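Aquaporin aqpM (Methanothermobacter marburgensis str. Marburg, PDB 2F2B) forms a homotetrameric membrane channel that lets water move in both directions, driven by osmosis, and also passes some glycerol. Local coordinates at residues A[58-63]-A[179-184]; A[148-153]-A[196-201]; A[9-14]-A[79-84]. One frame throughout, in Å; residues are numbered along the deposited sequence.

Interaction 1 of 3, residues A[58-63]-A[179-184]; sequences IGLAFG and IGLTVA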
ATOM      1  N   ILE A  58       8.001   3.902  -6.157  1.00  7.62           N
ATOM      2  CA  ILE A  58       9.396   3.464  -6.146  1.00  6.64           C
ATOM      3  C   ILE A  58       9.698   2.908  -4.756  1.00  7.72           C
ATOM      4  O   ILE A  58      10.318   1.851  -4.617  1.00  8.31           O
ATOM      5  CB  ILE A  58      10.362   4.637  -6.468  1.00  7.89           C
ATOM      6  CG1 ILE A  58      10.189   5.043  -7.938  1.00  8.47           C
ATOM      7  CG2 ILE A  58      11.811   4.230  -6.174  1.00  8.24           C
ATOM      8  CD1 ILE A  58      10.819   6.384  -8.298  1.00 10.87           C
ATOM      9  N   GLY A  59       9.243   3.616  -3.727  1.00  7.80           N
ATOM     10  CA  GLY A  59       9.468   3.153  -2.367  1.00  8.57           C
ATOM     11  C   GLY A  59       8.928   1.749  -2.142  1.00  8.85           C
ATOM     12  O   GLY A  59       9.566   0.925  -1.478  1.00  8.72           O
ATOM     13  N   LEU A  60       7.756   1.462  -2.700  1.00  7.40           N
ATOM     14  CA  LEU A  60       7.154   0.143  -2.537  1.00  8.30           C
ATOM     15  C   LEU A  60       7.829  -0.920  -3.399  1.00  9.71           C
ATOM     16  O   LEU A  60       7.850  -2.094  -3.030  1.00  9.10           O
ATOM     17  CB  LEU A  60       5.648   0.212  -2.830  1.00  8.34           C
ATOM     18  CG  LEU A  60       4.871   1.028  -1.785  1.00 11.16           C
ATOM     19  CD1 LEU A  60       3.457   1.306  -2.275  1.00 12.65           C
ATOM     20  CD2 LEU A  60       4.845   0.267  -0.455  1.00 12.55           C
ATOM     21  N   ALA A  61       8.373  -0.529  -4.550  1.00  7.88           N
ATOM     22  CA  ALA A  61       9.071  -1.504  -5.381  1.00  8.22           C
ATOM     23  C   ALA A  61      10.251  -1.997  -4.535  1.00  9.48           C
ATOM     24  O   ALA A  61      10.584  -3.185  -4.534  1.00  9.61           O
ATOM     25  CB  ALA A  61       9.564  -0.854  -6.678  1.00 10.30           C
ATOM     26  N   PHE A  62      10.867  -1.075  -3.799  1.00  8.52           N
ATOM     27  CA  PHE A  62      11.979  -1.413  -2.913  1.00  8.22           C
ATOM     28  C   PHE A  62      11.444  -2.215  -1.732  1.00  7.88           C
ATOM     29  O   PHE A  62      11.939  -3.300  -1.427  1.00  9.13           O
ATOM     30  CB  PHE A  62      12.633  -0.144  -2.358  1.00  9.36           C
ATOM     31  CG  PHE A  62      13.796   0.352  -3.159  1.00 10.70           C
ATOM     32  CD1 PHE A  62      15.058  -0.216  -3.003  1.00 11.34           C
ATOM     33  CD2 PHE A  62      13.641   1.409  -4.050  1.00  9.18           C
ATOM     34  CE1 PHE A  62      16.152   0.268  -3.727  1.00 11.77           C
ATOM     35  CE2 PHE A  62      14.727   1.898  -4.774  1.00 11.54           C
ATOM     36  CZ  PHE A  62      15.982   1.325  -4.609  1.00 10.83           C
ATOM     37  N   GLY A  63      10.429  -1.660  -1.078  1.00  8.66           N
ATOM     38  CA  GLY A  63       9.844  -2.280   0.101  1.00  9.05           C
ATOM     39  C   GLY A  63       9.311  -3.691  -0.048  1.00  9.51           C
ATOM     40  O   GLY A  63       9.555  -4.538   0.816  1.00  9.26           O
ATOM     41  N   ILE A 179       9.968  -4.051   7.979  1.00  9.07           N
ATOM     42  CA  ILE A 179      11.216  -3.463   7.508  1.00  8.73           C
ATOM     43  C   ILE A 179      11.041  -2.941   6.079  1.00  8.72           C
ATOM     44  O   ILE A 179      11.464  -1.827   5.760  1.00  9.40           O
ATOM     45  CB  ILE A 179      12.372  -4.491   7.575  1.00  8.62           C
ATOM     46  CG1 ILE A 179      12.680  -4.810   9.042  1.00  9.45           C
ATOM     47  CG2 ILE A 179      13.618  -3.935   6.885  1.00 10.10           C
ATOM     48  CD1 ILE A 179      13.675  -5.947   9.245  1.00  7.96           C
ATOM     49  N   GLY A 180      10.403  -3.734   5.225  1.00  7.81           N
ATOM     50  CA  GLY A 180      10.189  -3.300   3.855  1.00  9.49           C
ATOM     51  C   GLY A 180       9.329  -2.047   3.752  1.00  8.32           C
ATOM     52  O   GLY A 180       9.661  -1.116   3.012  1.00  8.47           O
ATOM     53  N   LEU A 181       8.218  -2.010   4.485  1.00  8.97           N
ATOM     54  CA  LEU A 181       7.343  -0.845   4.431  1.00  8.75           C
ATOM     55  C   LEU A 181       8.021   0.387   5.026  1.00  8.29           C
ATOM     56  O   LEU A 181       7.791   1.507   4.578  1.00  7.85           O
ATOM     57  CB  LEU A 181       6.019  -1.134   5.151  1.00  9.02           C
ATOM     58  CG  LEU A 181       5.161  -2.224   4.497  1.00  9.45           C
ATOM     59  CD1 LEU A 181       3.878  -2.414   5.298  1.00  9.24           C
ATOM     60  CD2 LEU A 181       4.832  -1.834   3.045  1.00 10.54           C
ATOM     61  N   THR A 182       8.870   0.183   6.027  1.00  7.91           N
ATOM     62  CA  THR A 182       9.576   1.309   6.628  1.00  7.90           C
ATOM     63  C   THR A 182      10.478   1.947   5.568  1.00  7.99           C
ATOM     64  O   THR A 182      10.547   3.170   5.450  1.00  8.37           O
ATOM     65  CB  THR A 182      10.404   0.853   7.838  1.00  8.12           C
ATOM     66  OG1 THR A 182       9.517   0.338   8.837  1.00 10.52           O
ATOM     67  CG2 THR A 182      11.184   2.022   8.434  1.00  9.19           C
ATOM     68  N   VAL A 183      11.156   1.113   4.785  1.00  7.95           N
ATOM     69  CA  VAL A 183      12.015   1.624   3.725  1.00  7.54           C
ATOM     70  C   VAL A 183      11.163   2.372   2.695  1.00  7.77           C
ATOM     71  O   VAL A 183      11.544   3.448   2.234  1.00  7.00           O
ATOM     72  CB  VAL A 183      12.798   0.483   3.022  1.00  7.99           C
ATOM     73  CG1 VAL A 183      13.475   1.009   1.753  1.00  9.57           C
ATOM     74  CG2 VAL A 183      13.856  -0.075   3.969  1.00  8.45           C
ATOM     75  N   ALA A 184      10.005   1.816   2.348  1.00  7.94           N
ATOM     76  CA  ALA A 184       9.124   2.470   1.373  1.00  7.82           C
ATOM     77  C   ALA A 184       8.760   3.875   1.852  1.00  8.65           C
ATOM     78  O   ALA A 184       8.762   4.829   1.069  1.00  7.96           O
ATOM     79  CB  ALA A 184       7.851   1.640   1.157  1.00  7.30           C
TER

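Interaction 2 of 3, residues A[148-153]-A[196-201]; sequences LAEVVG and SSLNPA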
ATOM      1  N   LEU A 148      22.926  14.478   5.896  1.00 13.91           N
ATOM      2  CA  LEU A 148      22.005  14.510   7.027  1.00 14.28           C
ATOM      3  C   LEU A 148      20.772  13.656   6.739  1.00 14.32           C
ATOM      4  O   LEU A 148      20.281  12.951   7.616  1.00 14.31           O
ATOM      5  CB  LEU A 148      21.589  15.955   7.340  1.00 14.66           C
ATOM      6  CG  LEU A 148      20.635  16.167   8.524  1.00 15.68           C
ATOM      7  CD1 LEU A 148      21.238  15.597   9.798  1.00 16.51           C
ATOM      8  CD2 LEU A 148      20.352  17.659   8.687  1.00 18.32           C
ATOM      9  N   ALA A 149      20.278  13.714   5.504  1.00 13.40           N
ATOM     10  CA  ALA A 149      19.108  12.928   5.117  1.00 13.75           C
ATOM     11  C   ALA A 149      19.388  11.432   5.253  1.00 13.58           C
ATOM     12  O   ALA A 149      18.562  10.681   5.781  1.00 13.53           O
ATOM     13  CB  ALA A 149      18.707  13.258   3.677  1.00 12.66           C
ATOM     14  N   GLU A 150      20.555  10.999   4.785  1.00 12.50           N
ATOM     15  CA  GLU A 150      20.919   9.588   4.870  1.00 10.99           C
ATOM     16  C   GLU A 150      21.083   9.136   6.323  1.00 11.23           C
ATOM     17  O   GLU A 150      20.739   8.006   6.669  1.00 10.92           O
ATOM     18  CB  GLU A 150      22.198   9.322   4.069  1.00 13.44           C
ATOM     19  CG  GLU A 150      22.000   9.468   2.557  1.00 14.04           C
ATOM     20  CD  GLU A 150      21.105   8.378   1.963  1.00 15.85           C
ATOM     21  OE1 GLU A 150      20.377   8.661   0.982  1.00 15.17           O
ATOM     22  OE2 GLU A 150      21.141   7.235   2.467  1.00 16.27           O
ATOM     23  N   VAL A 151      21.601  10.010   7.179  1.00  9.90           N
ATOM     24  CA  VAL A 151      21.752   9.651   8.587  1.00 10.88           C
ATOM     25  C   VAL A 151      20.385   9.442   9.241  1.00 11.10           C
ATOM     26  O   VAL A 151      20.153   8.425   9.900  1.00 12.39           O
ATOM     27  CB  VAL A 151      22.514  10.741   9.384  1.00 11.99           C
ATOM     28  CG1 VAL A 151      22.464  10.422  10.885  1.00 12.19           C
ATOM     29  CG2 VAL A 151      23.959  10.806   8.925  1.00 12.81           C
ATOM     30  N   VAL A 152      19.479  10.402   9.063  1.00 10.04           N
ATOM     31  CA  VAL A 152      18.148  10.304   9.667  1.00 11.22           C
ATOM     32  C   VAL A 152      17.368   9.121   9.095  1.00  9.65           C
ATOM     33  O   VAL A 152      16.738   8.361   9.833  1.00  9.61           O
ATOM     34  CB  VAL A 152      17.340  11.610   9.458  1.00 11.54           C
ATOM     35  CG1 VAL A 152      15.964  11.490  10.124  1.00 12.84           C
ATOM     36  CG2 VAL A 152      18.106  12.792  10.052  1.00 12.36           C
ATOM     37  N   GLY A 153      17.416   8.964   7.777  1.00 10.37           N
ATOM     38  CA  GLY A 153      16.714   7.859   7.148  1.00 11.04           C
ATOM     39  C   GLY A 153      17.220   6.500   7.605  1.00 11.16           C
ATOM     40  O   GLY A 153      16.431   5.614   7.929  1.00  9.74           O
ATOM     41  N   SER A 196      17.534   8.756  -1.145  1.00 11.15           N
ATOM     42  CA  SER A 196      17.205   7.835  -0.052  1.00 11.70           C
ATOM     43  C   SER A 196      17.797   6.438  -0.211  1.00 11.41           C
ATOM     44  O   SER A 196      17.068   5.444  -0.298  1.00 10.76           O
ATOM     45  CB  SER A 196      15.684   7.731   0.107  1.00 11.20           C
ATOM     46  OG  SER A 196      15.346   6.918   1.221  1.00 11.17           O
ATOM     47  N   SER A 197      19.124   6.367  -0.238  1.00 10.28           N
ATOM     48  CA  SER A 197      19.834   5.099  -0.380  1.00 11.07           C
ATOM     49  C   SER A 197      19.750   4.213   0.862  1.00 11.08           C
ATOM     50  O   SER A 197      19.317   3.061   0.779  1.00 11.39           O
ATOM     51  CB  SER A 197      21.308   5.361  -0.690  1.00 12.04           C
ATOM     52  OG  SER A 197      22.068   4.187  -0.468  1.00 13.10           O
ATOM     53  N   LEU A 198      20.195   4.757   1.996  1.00 10.96           N
ATOM     54  CA  LEU A 198      20.208   4.056   3.285  1.00 10.70           C
ATOM     55  C   LEU A 198      21.057   2.797   3.197  1.00 11.66           C
ATOM     56  O   LEU A 198      21.090   2.004   4.137  1.00 11.66           O
ATOM     57  CB  LEU A 198      18.788   3.623   3.679  1.00 12.12           C
ATOM     58  CG  LEU A 198      17.602   4.544   3.386  1.00 12.37           C
ATOM     59  CD1 LEU A 198      16.313   3.860   3.864  1.00 13.58           C
ATOM     60  CD2 LEU A 198      17.795   5.889   4.084  1.00 11.40           C
ATOM     61  N   ASN A 199      21.783   2.644   2.096  1.00 12.13           N
ATOM     62  CA  ASN A 199      22.510   1.404   1.844  1.00 12.14           C
ATOM     63  C   ASN A 199      23.727   1.600   0.930  1.00 11.88           C
ATOM     64  O   ASN A 199      23.573   1.862  -0.262  1.00 11.01           O
ATOM     65  CB  ASN A 199      21.495   0.470   1.177  1.00 11.45           C
ATOM     66  CG  ASN A 199      21.992  -0.937   1.005  1.00 10.78           C
ATOM     67  OD1 ASN A 199      23.167  -1.177   0.732  1.00 11.13           O
ATOM     68  ND2 ASN A 199      21.075  -1.889   1.131  1.00 11.49           N
ATOM     69  N   PRO A 200      24.950   1.446   1.467  1.00 10.73           N
ATOM     70  CA  PRO A 200      26.155   1.622   0.646  1.00 11.54           C
ATOM     71  C   PRO A 200      26.225   0.722  -0.595  1.00 11.91           C
ATOM     72  O   PRO A 200      26.736   1.135  -1.635  1.00 13.42           O
ATOM     73  CB  PRO A 200      27.290   1.339   1.633  1.00 11.67           C
ATOM     74  CG  PRO A 200      26.709   1.793   2.948  1.00 13.51           C
ATOM     75  CD  PRO A 200      25.306   1.217   2.878  1.00 11.27           C
ATOM     76  N   ALA A 201      25.715  -0.503  -0.488  1.00 10.73           N
ATOM     77  CA  ALA A 201      25.746  -1.429  -1.620  1.00 10.78           C
ATOM     78  C   ALA A 201      24.717  -1.040  -2.678  1.00 11.99           C
ATOM     79  O   ALA A 201      24.992  -1.105  -3.882  1.00 12.50           O
ATOM     80  CB  ALA A 201      25.491  -2.863  -1.135  1.00 12.62           C
TER

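Interaction 3 of 3, residues A[9-14]-A[79-84]; sequences IAEFIG and CHINPA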
ATOM      1  N   ILE A   9      26.029 -16.380  -0.288  1.00 13.85           N
ATOM      2  CA  ILE A   9      25.304 -16.512  -1.546  1.00 14.58           C
ATOM      3  C   ILE A   9      23.921 -15.879  -1.352  1.00 14.73           C
ATOM      4  O   ILE A   9      23.415 -15.181  -2.233  1.00 13.56           O
ATOM      5  CB  ILE A   9      25.146 -17.993  -1.961  1.00 16.25           C
ATOM      6  CG1 ILE A   9      26.510 -18.573  -2.343  1.00 17.78           C
ATOM      7  CG2 ILE A   9      24.177 -18.110  -3.137  1.00 17.36           C
ATOM      8  CD1 ILE A   9      26.486 -20.075  -2.607  1.00 17.46           C
ATOM      9  N   ALA A  10      23.324 -16.110  -0.185  1.00 13.16           N
ATOM     10  CA  ALA A  10      22.013 -15.545   0.122  1.00 13.23           C
ATOM     11  C   ALA A  10      22.082 -14.016   0.159  1.00 12.90           C
ATOM     12  O   ALA A  10      21.192 -13.343  -0.352  1.00 13.03           O
ATOM     13  CB  ALA A  10      21.506 -16.078   1.459  1.00 12.59           C
ATOM     14  N   GLU A  11      23.131 -13.468   0.767  1.00 11.90           N
ATOM     15  CA  GLU A  11      23.281 -12.013   0.830  1.00 12.37           C
ATOM     16  C   GLU A  11      23.452 -11.436  -0.579  1.00 13.08           C
ATOM     17  O   GLU A  11      22.966 -10.346  -0.878  1.00 13.54           O
ATOM     18  CB  GLU A  11      24.482 -11.634   1.709  1.00 12.68           C
ATOM     19  CG  GLU A  11      24.253 -11.842   3.205  1.00 12.38           C
ATOM     20  CD  GLU A  11      23.176 -10.923   3.769  1.00 14.01           C
ATOM     21  OE1 GLU A  11      23.263  -9.700   3.543  1.00 12.49           O
ATOM     22  OE2 GLU A  11      22.250 -11.420   4.446  1.00 16.55           O
ATOM     23  N   PHE A  12      24.144 -12.174  -1.443  1.00 12.78           N
ATOM     24  CA  PHE A  12      24.357 -11.750  -2.825  1.00 12.74           C
ATOM     25  C   PHE A  12      23.005 -11.692  -3.538  1.00 12.50           C
ATOM     26  O   PHE A  12      22.670 -10.696  -4.183  1.00 12.43           O
ATOM     27  CB  PHE A  12      25.291 -12.740  -3.538  1.00 13.54           C
ATOM     28  CG  PHE A  12      25.468 -12.476  -5.013  1.00 13.47           C
ATOM     29  CD1 PHE A  12      24.525 -12.922  -5.935  1.00 15.46           C
ATOM     30  CD2 PHE A  12      26.594 -11.799  -5.481  1.00 14.71           C
ATOM     31  CE1 PHE A  12      24.698 -12.698  -7.307  1.00 15.76           C
ATOM     32  CE2 PHE A  12      26.778 -11.570  -6.845  1.00 13.54           C
ATOM     33  CZ  PHE A  12      25.829 -12.022  -7.759  1.00 15.60           C
ATOM     34  N   ILE A  13      22.232 -12.766  -3.412  1.00 12.29           N
ATOM     35  CA  ILE A  13      20.916 -12.843  -4.041  1.00 11.62           C
ATOM     36  C   ILE A  13      19.984 -11.752  -3.515  1.00 11.40           C
ATOM     37  O   ILE A  13      19.300 -11.079  -4.292  1.00 11.24           O
ATOM     38  CB  ILE A  13      20.271 -14.226  -3.797  1.00 12.26           C
ATOM     39  CG1 ILE A  13      21.059 -15.300  -4.553  1.00 13.78           C
ATOM     40  CG2 ILE A  13      18.808 -14.221  -4.253  1.00 13.14           C
ATOM     41  CD1 ILE A  13      20.657 -16.721  -4.205  1.00 14.96           C
ATOM     42  N   GLY A  14      19.969 -11.578  -2.198  1.00  9.61           N
ATOM     43  CA  GLY A  14      19.109 -10.574  -1.595  1.00 11.01           C
ATOM     44  C   GLY A  14      19.423  -9.161  -2.042  1.00 10.69           C
ATOM     45  O   GLY A  14      18.516  -8.370  -2.299  1.00  9.83           O
ATOM     46  N   CYS A  79      19.433 -12.009   6.164  1.00 16.09           N
ATOM     47  CA  CYS A  79      19.068 -11.051   5.118  1.00 15.07           C
ATOM     48  C   CYS A  79      19.366  -9.592   5.463  1.00 15.25           C
ATOM     49  O   CYS A  79      18.456  -8.764   5.548  1.00 15.42           O
ATOM     50  CB  CYS A  79      17.586 -11.209   4.750  1.00 14.72           C
ATOM     51  SG  CYS A  79      17.117 -10.405   3.189  1.00 15.57           S
ATOM     52  N   HIS A  80      20.646  -9.280   5.659  1.00 13.20           N
ATOM     53  CA  HIS A  80      21.062  -7.914   5.968  1.00 13.18           C
ATOM     54  C   HIS A  80      20.953  -7.064   4.703  1.00 12.09           C
ATOM     55  O   HIS A  80      20.424  -5.949   4.736  1.00 11.36           O
ATOM     56  CB  HIS A  80      22.525  -7.871   6.432  1.00 13.50           C
ATOM     57  CG  HIS A  80      22.802  -8.637   7.689  1.00 14.48           C
ATOM     58  ND1 HIS A  80      24.030  -8.604   8.315  1.00 14.47           N
ATOM     59  CD2 HIS A  80      22.029  -9.474   8.420  1.00 14.16           C
ATOM     60  CE1 HIS A  80      24.002  -9.391   9.377  1.00 14.82           C
ATOM     61  NE2 HIS A  80      22.800  -9.930   9.464  1.00 15.10           N
ATOM     62  N   ILE A  81      21.488  -7.609   3.609  1.00 12.37           N
ATOM     63  CA  ILE A  81      21.522  -6.983   2.282  1.00 11.68           C
ATOM     64  C   ILE A  81      21.785  -5.481   2.310  1.00 12.62           C
ATOM     65  O   ILE A  81      21.310  -4.728   1.451  1.00 11.50           O
ATOM     66  CB  ILE A  81      20.220  -7.288   1.484  1.00 12.80           C
ATOM     67  CG1 ILE A  81      18.992  -6.700   2.192  1.00 12.21           C
ATOM     68  CG2 ILE A  81      20.067  -8.805   1.333  1.00 10.62           C
ATOM     69  CD1 ILE A  81      17.689  -6.862   1.404  1.00 15.75           C
ATOM     70  N   ASN A  82      22.598  -5.067   3.279  1.00 11.67           N
ATOM     71  CA  ASN A  82      22.931  -3.663   3.485  1.00 10.80           C
ATOM     72  C   ASN A  82      24.166  -3.573   4.393  1.00 10.60           C
ATOM     73  O   ASN A  82      24.110  -3.961   5.553  1.00 11.19           O
ATOM     74  CB  ASN A  82      21.745  -2.980   4.172  1.00 10.45           C
ATOM     75  CG  ASN A  82      21.933  -1.490   4.338  1.00 10.45           C
ATOM     76  OD1 ASN A  82      23.057  -0.984   4.342  1.00 11.19           O
ATOM     77  ND2 ASN A  82      20.822  -0.775   4.491  1.00 10.75           N
ATOM     78  N   PRO A  83      25.291  -3.060   3.873  1.00 11.70           N
ATOM     79  CA  PRO A  83      26.509  -2.942   4.686  1.00 13.20           C
ATOM     80  C   PRO A  83      26.298  -2.158   5.981  1.00 12.59           C
ATOM     81  O   PRO A  83      26.920  -2.456   7.005  1.00 12.71           O
ATOM     82  CB  PRO A  83      27.488  -2.246   3.740  1.00 12.80           C
ATOM     83  CG  PRO A  83      27.071  -2.777   2.397  1.00 12.69           C
ATOM     84  CD  PRO A  83      25.559  -2.699   2.468  1.00 11.53           C
ATOM     85  N   ALA A  84      25.425  -1.153   5.938  1.00 11.70           N
ATOM     86  CA  ALA A  84      25.155  -0.348   7.125  1.00 12.03           C
ATOM     87  C   ALA A  84      24.434  -1.155   8.208  1.00 12.72           C
ATOM     88  O   ALA A  84      24.632  -0.918   9.402  1.00 12.37           O
ATOM     89  CB  ALA A  84      24.335   0.887   6.749  1.00 11.26           C
TER

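Interaction 1 of 3, residues A[58-63]-A[179-184]
Gly63 and Gly180 meet backbone to backbone, with Gly63 CA lying 3.1 Å from Gly180 O. The approach is returned by a CA-H...O contact from Gly180 CA to Gly63 O at 3.3 Å. One turn away, Ala184 CA makes the same kind of contact with Gly59 O at 3.3 Å. Ala184 CB also lies 3.2 Å from Gly59 O. Each helix offers small residues four apart, a small-xxx-small pattern (Gly59/Gly63 and Gly180/Ala184). The axes of the two segments come within 7.5 Å and run nearly antiparallel, at 156°.

Larger side chains flank these residues. Leu60 lays CD2 against Ala184 CB at 3.7 Å and more loosely against Leu181 CD2. The CB atoms of both leucines point away, but CG sits beside the backbone N and brings the CD2 methyls back to the other helix. Phe64 of the second subunit packs on Leu60 and Ala184. Beyond the glycines, Phe62 CB approaches Val183 CG1, and the Phe62 ring turns off to Leu18 of helix 4-33. Val183 lies near a bound glycerol.

All the touching residues are buried. Small residues let the backbones of helices 52-73 and 175-194 come this close, joined by packing and weak CA-H...O contacts without a conventional hydrogen bond.

Interaction 2 of 3, residues A[148-153]-A[196-201]
The carboxylate of Glu150 grips two successive backbone N-H groups of the loop before the second NPA motif. Glu150 OE1 accepts from Ser197 N at 2.9 Å, and Glu150 OE2 accepts from Leu198 N at 2.7 Å. Both oxygens use their syn lone pairs, so the two N-H groups approach the mouth of the carboxylate. The Leu198 bond is the straighter, 161° against 149°. Two bonds to two oxygens fix the rotation of the group. OE1 has a further partner in Ser194 OG, just before the loop segment. The side chain reaches the loop by a bend at chi2 (-68°), which turns its end toward Ser197.

The buried carboxylate is thus well supplied with donors, which would be consistent with its being charged. Within the loop, side chains bond to backbone as well. Ser197 OG bonds to Thr203 OG1 and appears to accept from Asn199 N, an ST turn that is less sure because Asn199 N is crowded in the model. Asn199 is the N-cap of helix 200-214. Asn199 OD1 takes a weak bond from Ala201 N at 2.9 Å and another bond from Arg202 N.

The apolar part of the contact lies beside these bonds. Leu198 places CD2 on the backbone of Gly153, 3.6 Å from Gly153 C. With no side chain at Gly153, the leucine methyl can sit directly on the helix.

The segment 148-153 belongs to helix 143-166, and the loop leads from helix 175-194 into the half-helix 200-214, as in the pore loops of aquaporins. Tyr225 and Pro229 of helix 224-243 pack on Glu150. Ile186 of helix 175-194 touches both Ser196 and Leu198. Pro200 meets Pro83 and Ala84 of helix 83-91.

Interaction 3 of 3, residues A[9-14]-A[79-84]
Glu11 and Ile81 bring segment 9-14 of helix 4-33 and the loop before helix 83-91 closest, with their CA atoms 5.5 Å apart. The Glu11 carboxylate spans this gap and accepts from two neighbouring backbone N-H groups. Glu11 OE1 takes Ile81 N at 2.7 Å, and Glu11 OE2 takes His80 N at 2.9 Å, both on syn lone pairs. The side chain bends at chi2 (-65°) to bring both oxygens to the loop. Each oxygen has another partner: OE2 bonds to Ser77 OG, and OE1 to Gln107 NE2. Four such partners round the buried carboxylate would be consistent with a charged group.

His80 CB packs 3.5 Å from Glu11 OE1. The imidazole is held by a hydrogen bond between His80 ND1 and Thr86 OG1, and its ring meets Phe95 and Tyr103 edge-to-face. Ile81 lays its CG2 on the backbone of Gly14, 3.5 Å from Gly14 C. A chi1 of 63° puts Ile81 CG1 between the backbone N and the carbonyl carbon, which turns CG2 to Gly14. Asn82 caps the following helix: Asn82 OD1 accepts from Ala84 N at 2.9 Å, with the donor above the carbonyl plane.

The contact ties helix 4-33 to the first NPA loop. Tyr103 of helix 100-122 packs on Glu11, Gln107 borders Pro83, and Pro200 and Ala201 of helix 200-214 meet Pro83.

Overall arrangement
Interactions 2 and 3 closely resemble each other, consistent with the tandem repeats of aquaporins. In each, a helix glutamate holds the loop that carries an NPA motif. Their centres are about 17 Å apart, yet the loops meet. Asn82 ND2 lies 2.8 Å from Leu198 O, and Asn199 ND2 lies 2.9 Å from Ile81 O, probable hydrogen bonds in both cases. Each ND2 also bonds a glycerol, probably from the crystallisation liquor, consistent with a position on the channel. Interaction 1 joins helices 52-73 and 175-194. Its centre is about 14 Å from that of interaction 2 and about 16 Å from that of interaction 3, without direct touch.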